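Local structure of uncharacterized protein (Eubacterium ventriosum, 3FDI) at residues S120-G125 with R172-C177; Q6-I11 with S113-M118; P33-E38 with E99-V104. The protein is of unknown function but belongs to the cytidylate kinase-like family of P-loop proteins, and so may transfer phosphate from a nucleoside triphosphate to a nucleotide. All coordinates share one frame; numbering follows the deposited sequence.

Contact 1: S120-G125 with R172-C177; sequences SAFILG and RTYDIC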
# COMPACT_ATOMS: atom_id res chain seq x y z
N SER B 120 15.06 8.14 -15.56
CA SER B 120 14.50 6.82 -15.32
C SER B 120 13.16 6.61 -15.98
O SER B 120 12.36 7.51 -16.11
CB SER B 120 14.34 6.57 -13.83
OG SER B 120 13.49 7.55 -13.27
N ALA B 121 12.90 5.37 -16.33
CA ALA B 121 11.73 5.02 -17.11
C ALA B 121 11.28 3.68 -16.59
O ALA B 121 12.12 2.77 -16.31
CB ALA B 121 12.10 4.97 -18.63
N PHE B 122 9.97 3.54 -16.38
CA PHE B 122 9.38 2.25 -16.02
C PHE B 122 8.56 1.73 -17.20
O PHE B 122 7.69 2.43 -17.69
CB PHE B 122 8.55 2.38 -14.76
CG PHE B 122 8.03 1.06 -14.23
CD1 PHE B 122 6.68 0.73 -14.39
CD2 PHE B 122 8.86 0.22 -13.52
CE1 PHE B 122 6.20 -0.46 -13.97
CE2 PHE B 122 8.39 -1.01 -13.06
CZ PHE B 122 7.08 -1.38 -13.29
N ILE B 123 8.83 0.49 -17.64
CA ILE B 123 8.15 -0.14 -18.76
C ILE B 123 7.13 -1.16 -18.26
O ILE B 123 7.42 -1.97 -17.40
CB ILE B 123 9.12 -0.80 -19.66
CG1 ILE B 123 10.27 0.17 -19.95
CG2 ILE B 123 8.46 -1.28 -20.98
CD1 ILE B 123 9.79 1.34 -20.92
N LEU B 124 5.92 -1.06 -18.79
CA LEU B 124 4.86 -1.93 -18.40
C LEU B 124 4.16 -2.39 -19.67
O LEU B 124 4.55 -2.00 -20.77
CB LEU B 124 3.92 -1.24 -17.41
CG LEU B 124 3.23 0.09 -17.65
CD1 LEU B 124 1.99 0.20 -16.67
CD2 LEU B 124 4.12 1.34 -17.56
N GLY B 125 3.20 -3.31 -19.54
CA GLY B 125 2.44 -3.74 -20.73
C GLY B 125 1.02 -4.12 -20.35
O GLY B 125 0.72 -4.22 -19.16
N ARG B 172 5.51 8.26 -9.55
CA ARG B 172 6.39 9.21 -8.87
C ARG B 172 7.79 8.69 -8.66
O ARG B 172 8.69 9.49 -8.50
CB ARG B 172 5.76 9.73 -7.61
CG ARG B 172 4.46 10.64 -8.03
CD ARG B 172 3.21 10.60 -7.11
NE ARG B 172 2.26 9.50 -7.32
CZ ARG B 172 1.30 9.15 -6.44
NH1 ARG B 172 1.14 9.79 -5.30
NH2 ARG B 172 0.50 8.11 -6.69
N THR B 173 7.99 7.38 -8.76
CA THR B 173 9.28 6.83 -8.64
C THR B 173 10.16 7.11 -9.89
O THR B 173 11.35 7.03 -9.79
CB THR B 173 9.15 5.32 -8.35
OG1 THR B 173 8.41 5.17 -7.15
CG2 THR B 173 10.54 4.60 -8.20
N TYR B 174 9.56 7.45 -11.04
CA TYR B 174 10.25 7.56 -12.32
C TYR B 174 9.97 8.89 -13.07
O TYR B 174 9.03 9.59 -12.79
CB TYR B 174 9.82 6.38 -13.21
CG TYR B 174 9.86 5.02 -12.49
CD1 TYR B 174 8.73 4.55 -11.87
CD2 TYR B 174 11.02 4.27 -12.38
CE1 TYR B 174 8.70 3.38 -11.15
CE2 TYR B 174 11.01 3.01 -11.69
CZ TYR B 174 9.82 2.59 -11.08
OH TYR B 174 9.66 1.40 -10.39
N ASP B 175 10.83 9.22 -14.02
CA ASP B 175 10.58 10.29 -14.96
C ASP B 175 9.58 10.01 -16.04
O ASP B 175 8.84 10.92 -16.46
CB ASP B 175 11.88 10.67 -15.65
CG ASP B 175 12.91 11.19 -14.67
OD1 ASP B 175 12.49 11.95 -13.77
OD2 ASP B 175 14.08 10.83 -14.74
N ILE B 176 9.60 8.77 -16.53
CA ILE B 176 8.69 8.28 -17.56
C ILE B 176 8.18 6.89 -17.25
O ILE B 176 8.92 6.07 -16.80
CB ILE B 176 9.40 8.11 -18.89
CG1 ILE B 176 10.32 9.26 -19.19
CG2 ILE B 176 8.37 8.02 -19.99
CD1 ILE B 176 11.21 9.02 -20.37
N CYS B 177 6.92 6.60 -17.56
CA CYS B 177 6.38 5.25 -17.58
C CYS B 177 5.67 5.10 -18.88
O CYS B 177 4.92 6.01 -19.25
CB CYS B 177 5.35 5.07 -16.50
SG CYS B 177 6.01 5.37 -14.82
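Ala121 and Phe122 pair in parallel register with Ile176 and Cys177, and two backbone bonds join the strands: Ile176 N to Ser120 O, and Phe122 N to Ile176 O at 2.8 Å. Between these bonds the strands also meet through the CA-H...O contact of Ala121 CA with Ile176 O. Where the second strand begins, Ser120 and Asp175 grip each other in both directions. The OG of Ser120 is set between its own backbone N and carbonyl carbon (chi1 59°), which brings it to Asp175 N at 3.2 Å. In return Asp175 OD2 accepts from Ser120 N at 3.0 Å, met on the anti side and tilted out of the carboxylate plane. The same OD2 makes a salt bridge to Lys182 of the second subunit, so one oxygen serves both the strand start and the interface. Beyond this polar end lies an aromatic pair. Phe122 CB sits over the centre of the Tyr174 ring, 3.5 Å from its centroid, while the two rings form an offset stack with planes 30° apart. Thr173 CG2 lies over the opposite face of Tyr174, toward its rim, so the ring is held between two groups while its hydroxyl is bonded to Gly169 N. Cys177 SG lies beside Phe122 CB on the same face of the sheet. The other face, carrying Ala121 and Ile176, is covered by helix 185-197 through Ile192 and Tyr195, and at Cys177 the sheet runs on into an antiparallel strand of the second subunit.

Contact 2: Q6-I11 with S113-M118; sequences QIIIAI and SDNPNM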
# COMPACT_ATOMS: atom_id res chain seq x y z
N GLN B 6 27.57 11.27 -18.16
CA GLN B 6 26.89 12.16 -19.15
C GLN B 6 25.46 11.74 -19.42
O GLN B 6 24.60 12.52 -19.18
CB GLN B 6 27.62 12.33 -20.50
CG GLN B 6 26.77 13.09 -21.55
CD GLN B 6 27.60 13.88 -22.57
OE1 GLN B 6 28.79 13.61 -22.80
NE2 GLN B 6 26.96 14.87 -23.19
N ILE B 7 25.22 10.53 -19.93
CA ILE B 7 23.86 9.93 -19.87
C ILE B 7 23.80 8.60 -19.13
O ILE B 7 24.55 7.65 -19.43
CB ILE B 7 23.20 9.71 -21.25
CG1 ILE B 7 23.55 10.84 -22.23
CG2 ILE B 7 21.69 9.65 -21.09
CD1 ILE B 7 22.42 11.15 -23.29
N ILE B 8 22.90 8.54 -18.15
CA ILE B 8 22.60 7.30 -17.44
C ILE B 8 21.08 7.04 -17.53
O ILE B 8 20.30 7.91 -17.20
CB ILE B 8 23.06 7.36 -15.97
CG1 ILE B 8 24.52 7.85 -15.89
CG2 ILE B 8 22.98 6.03 -15.34
CD1 ILE B 8 25.00 8.17 -14.53
N ILE B 9 20.67 5.85 -17.99
CA ILE B 9 19.27 5.50 -18.10
C ILE B 9 18.97 4.33 -17.20
O ILE B 9 19.58 3.29 -17.35
CB ILE B 9 18.91 5.13 -19.50
CG1 ILE B 9 19.26 6.30 -20.46
CG2 ILE B 9 17.41 4.73 -19.56
CD1 ILE B 9 19.14 5.93 -21.98
N ALA B 10 18.05 4.53 -16.25
CA ALA B 10 17.70 3.53 -15.22
C ALA B 10 16.32 3.02 -15.60
O ALA B 10 15.36 3.80 -15.71
CB ALA B 10 17.69 4.14 -13.85
N ILE B 11 16.22 1.74 -15.87
CA ILE B 11 15.00 1.16 -16.39
C ILE B 11 14.49 0.20 -15.39
O ILE B 11 15.24 -0.70 -14.95
CB ILE B 11 15.25 0.41 -17.69
CG1 ILE B 11 15.38 1.39 -18.84
CG2 ILE B 11 14.08 -0.55 -18.01
CD1 ILE B 11 16.03 0.82 -19.97
N SER B 113 19.80 8.95 -7.71
CA SER B 113 19.04 10.13 -7.30
C SER B 113 19.72 11.49 -7.47
O SER B 113 19.20 12.40 -8.07
CB SER B 113 18.74 10.01 -5.81
OG SER B 113 17.53 9.35 -5.63
N ASP B 114 20.88 11.65 -6.88
CA ASP B 114 21.49 12.98 -6.89
C ASP B 114 22.23 13.27 -8.21
O ASP B 114 22.78 14.36 -8.36
CB ASP B 114 22.44 13.15 -5.72
CG ASP B 114 23.45 12.07 -5.65
OD1 ASP B 114 23.04 10.90 -5.83
OD2 ASP B 114 24.65 12.36 -5.41
N ASN B 115 22.26 12.33 -9.15
CA ASN B 115 23.00 12.56 -10.36
C ASN B 115 22.05 13.13 -11.37
O ASN B 115 21.17 12.44 -11.81
CB ASN B 115 23.64 11.29 -10.88
CG ASN B 115 24.67 11.56 -11.93
OD1 ASN B 115 24.41 12.27 -12.90
ND2 ASN B 115 25.86 10.99 -11.76
N PRO B 116 22.25 14.42 -11.75
CA PRO B 116 21.32 15.13 -12.63
C PRO B 116 21.36 14.67 -14.08
O PRO B 116 20.53 15.10 -14.87
CB PRO B 116 21.82 16.59 -12.53
CG PRO B 116 23.28 16.46 -12.43
CD PRO B 116 23.47 15.22 -11.50
N ASN B 117 22.35 13.86 -14.43
CA ASN B 117 22.42 13.17 -15.71
C ASN B 117 21.64 11.85 -15.85
O ASN B 117 21.69 11.18 -16.89
CB ASN B 117 23.89 12.92 -15.99
CG ASN B 117 24.65 14.21 -16.08
OD1 ASN B 117 24.11 15.18 -16.57
ND2 ASN B 117 25.88 14.23 -15.66
N MSE B 118 20.94 11.46 -14.79
CA MSE B 118 20.22 10.21 -14.81
C MSE B 118 18.75 10.49 -15.14
O MSE B 118 18.14 11.39 -14.61
CB MSE B 118 20.42 9.45 -13.48
CG MSE B 118 19.76 8.06 -13.45
SE MSE B 118 17.82 8.12 -13.04
CE MSE B 118 17.98 8.86 -11.31
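Ile8 N donates to Asn117 O at 3.2 Å, a nearly straight bond whose donor lies above the carbonyl plane. One step on, Met118 CA approaches Ile8 O in a CA-H...O contact, and Ile8 and Met118 form a parallel bridge. Their side chains share one face of the sheet, with the CB atoms 4.2 Å apart. Met118, present as selenomethionine, starts out with CG anti to the backbone N (chi1 -176°); SE passes Ala10 CB at 4.1 Å, and the bends at its next two torsions turn the end of the chain away from strand 8-13. Asn117 packs differently: its CB rests against Gln6 O at 3.3 Å, before strand 8-13 begins.

Asn117 O is presented to the strand by the tight turn of which Asn117 is part. Residues Asn115 to Met118 make a type I beta turn, closed by Met118 N to Asn115 O. Inside it Asn115 OD1 accepts from Asn117 N at 3.0 Å, in the carbonyl plane, and completes an Asx turn. The amide's other end, ND2, is bonded to Asn95 OD1, while Ile8 CD1 packs against this nitrogen at 4.0 Å. Bonds at both ends thus fix the rotation of the amide. Replacing Asn115 with an alanine would probably leave Asn117 N and Asn95 OD1 without their mates and free the turn to shift against Ile8.

Helix 81-95 adjoins the Ile8 side of the contact, where Ala94 touches both Ile8 and Asn115, and Leu112 packs on Ile8 and Met118. On the other face, Ile9 and, just before the strand, Ile7 meet helices 19-30 and 185-197, so that the strand is sandwiched between helices.

Contact 3: P33-E38 with E99-V104; sequences PLYSKE and ESFVIV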
# COMPACT_ATOMS: atom_id res chain seq x y z
N PRO B 33 27.11 0.96 -22.66
CA PRO B 33 26.87 -0.36 -22.12
C PRO B 33 25.49 -0.54 -21.50
O PRO B 33 24.89 0.43 -21.00
CB PRO B 33 27.91 -0.49 -21.00
CG PRO B 33 28.73 0.73 -21.03
CD PRO B 33 28.14 1.70 -21.94
N LEU B 34 25.03 -1.79 -21.54
CA LEU B 34 23.79 -2.22 -20.90
C LEU B 34 24.24 -3.07 -19.72
O LEU B 34 24.81 -4.13 -19.96
CB LEU B 34 22.94 -3.03 -21.89
CG LEU B 34 21.76 -3.75 -21.24
CD1 LEU B 34 20.93 -2.75 -20.44
CD2 LEU B 34 20.91 -4.42 -22.29
N TYR B 35 24.08 -2.57 -18.49
CA TYR B 35 24.30 -3.35 -17.26
C TYR B 35 23.00 -3.93 -16.75
O TYR B 35 21.96 -3.27 -16.75
CB TYR B 35 24.89 -2.51 -16.10
CG TYR B 35 26.20 -1.87 -16.42
CD1 TYR B 35 27.23 -2.60 -16.94
CD2 TYR B 35 26.39 -0.51 -16.25
CE1 TYR B 35 28.41 -1.99 -17.27
CE2 TYR B 35 27.58 0.10 -16.56
CZ TYR B 35 28.57 -0.63 -17.07
OH TYR B 35 29.76 -0.02 -17.38
N SER B 36 23.09 -5.15 -16.26
CA SER B 36 21.97 -5.94 -15.75
C SER B 36 22.45 -6.63 -14.50
O SER B 36 23.68 -6.77 -14.26
CB SER B 36 21.65 -7.06 -16.74
OG SER B 36 22.80 -7.93 -16.82
N LYS B 37 21.48 -7.15 -13.74
CA LYS B 37 21.73 -8.07 -12.64
C LYS B 37 22.80 -9.17 -13.02
O LYS B 37 23.74 -9.44 -12.28
CB LYS B 37 20.41 -8.70 -12.14
CG LYS B 37 20.55 -9.39 -10.76
CD LYS B 37 19.38 -10.32 -10.43
CE LYS B 37 19.50 -10.83 -9.03
NZ LYS B 37 20.53 -11.87 -8.92
N GLU B 38 22.67 -9.76 -14.20
CA GLU B 38 23.61 -10.79 -14.63
C GLU B 38 25.07 -10.29 -14.63
O GLU B 38 26.00 -10.96 -14.15
CB GLU B 38 23.23 -11.24 -16.03
CG GLU B 38 24.26 -12.21 -16.66
CD GLU B 38 24.15 -12.31 -18.16
OE1 GLU B 38 23.13 -11.87 -18.71
OE2 GLU B 38 25.09 -12.88 -18.78
N GLU B 99 30.86 7.54 -16.25
CA GLU B 99 30.51 6.74 -17.40
C GLU B 99 29.03 6.88 -17.75
O GLU B 99 28.17 7.12 -16.88
CB GLU B 99 30.83 5.28 -17.09
CG GLU B 99 30.58 4.36 -18.25
CD GLU B 99 30.95 2.92 -17.99
OE1 GLU B 99 31.05 2.51 -16.80
OE2 GLU B 99 31.15 2.20 -18.99
N SER B 100 28.73 6.71 -19.04
CA SER B 100 27.39 6.61 -19.51
C SER B 100 26.98 5.15 -19.65
O SER B 100 27.79 4.32 -20.10
CB SER B 100 27.27 7.28 -20.84
OG SER B 100 27.55 8.67 -20.69
N PHE B 101 25.74 4.83 -19.27
CA PHE B 101 25.24 3.46 -19.34
C PHE B 101 23.74 3.37 -19.12
O PHE B 101 23.10 4.33 -18.70
CB PHE B 101 25.97 2.50 -18.32
CG PHE B 101 25.88 2.94 -16.88
CD1 PHE B 101 24.84 2.49 -16.05
CD2 PHE B 101 26.82 3.81 -16.35
CE1 PHE B 101 24.76 2.89 -14.72
CE2 PHE B 101 26.74 4.24 -15.02
CZ PHE B 101 25.71 3.77 -14.20
N VAL B 102 23.22 2.19 -19.45
CA VAL B 102 21.86 1.80 -19.18
C VAL B 102 21.96 0.75 -18.08
O VAL B 102 22.82 -0.14 -18.12
CB VAL B 102 21.18 1.17 -20.41
CG1 VAL B 102 19.78 0.72 -20.05
CG2 VAL B 102 21.14 2.16 -21.60
N ILE B 103 21.10 0.87 -17.08
CA ILE B 103 21.05 -0.10 -16.02
C ILE B 103 19.59 -0.50 -15.80
O ILE B 103 18.71 0.34 -15.67
CB ILE B 103 21.78 0.41 -14.73
CG1 ILE B 103 21.72 -0.59 -13.57
CG2 ILE B 103 21.23 1.74 -14.28
CD1 ILE B 103 22.40 -1.87 -13.81
N VAL B 104 19.34 -1.80 -15.82
CA VAL B 104 18.02 -2.34 -15.59
C VAL B 104 17.95 -2.74 -14.13
O VAL B 104 18.84 -3.45 -13.63
CB VAL B 104 17.79 -3.57 -16.47
CG1 VAL B 104 16.48 -4.26 -16.09
CG2 VAL B 104 17.80 -3.16 -17.97
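Tyr35 lies across Phe101 at the apolar centre, the ring planes 54° apart and the centroids 5.0 Å distant. The CE2 edge of Tyr35 does the touching, close to Phe101 CG and CB. With chi1 at 57°, the Phe101 ring turns in over its own backbone, beside this edge. Ile103 CD1 packs on Tyr35 CB from the same face of the sheet. On the other face Leu34 CD1 meets Val102 CG1 at 3.7 Å and Val104 CG2 at 4.0 Å. Between the two layers the parallel strands are joined by three nearly straight backbone bonds, Val102 N to Pro33 O, Tyr35 N to Val102 O at 2.8 Å, and Val104 N to Tyr35 O. At the polar edge the extended side chain of Glu99 meets the phenol from the opposite direction. Tyr35 OH lies 2.9 Å from Glu99 OE1 and 3.1 Å from Glu99 OE2, a weak bond that either oxygen could accept, with the carboxylate turned 73° from the ring. Ser36 caps the following helix, 37-43, through Leu39 N. Helix 19-30 covers Leu34, Val102 and Val104, whereas helix 81-95 lies against the Tyr35 face, with Phe89 edge-to-face to Tyr35 and Ile90 on Ile103.

The three contacts are three of the four joints of one parallel sheet, in the strand order 34-35, 101-104, 8-13, 118-125, 176-180. Contacts 2 and 3 have centres about 11 Å apart and meet across the seam between strands 8-13 and 101-104, each supplying one strand; there Ile11 N lies 2.9 Å from Ile103 O. Contact 2 meets contact 1 through Ala121 N and Ala10 O, 3.0 Å apart. Contacts 1 and 3 have centres about 17 Å apart, with the middle of the chain between them, and do not touch. A bound sulfate, probably carried over from crystallisation, lies about 5 Å from the Val104 side chain in contact 3 and may mark a pocket.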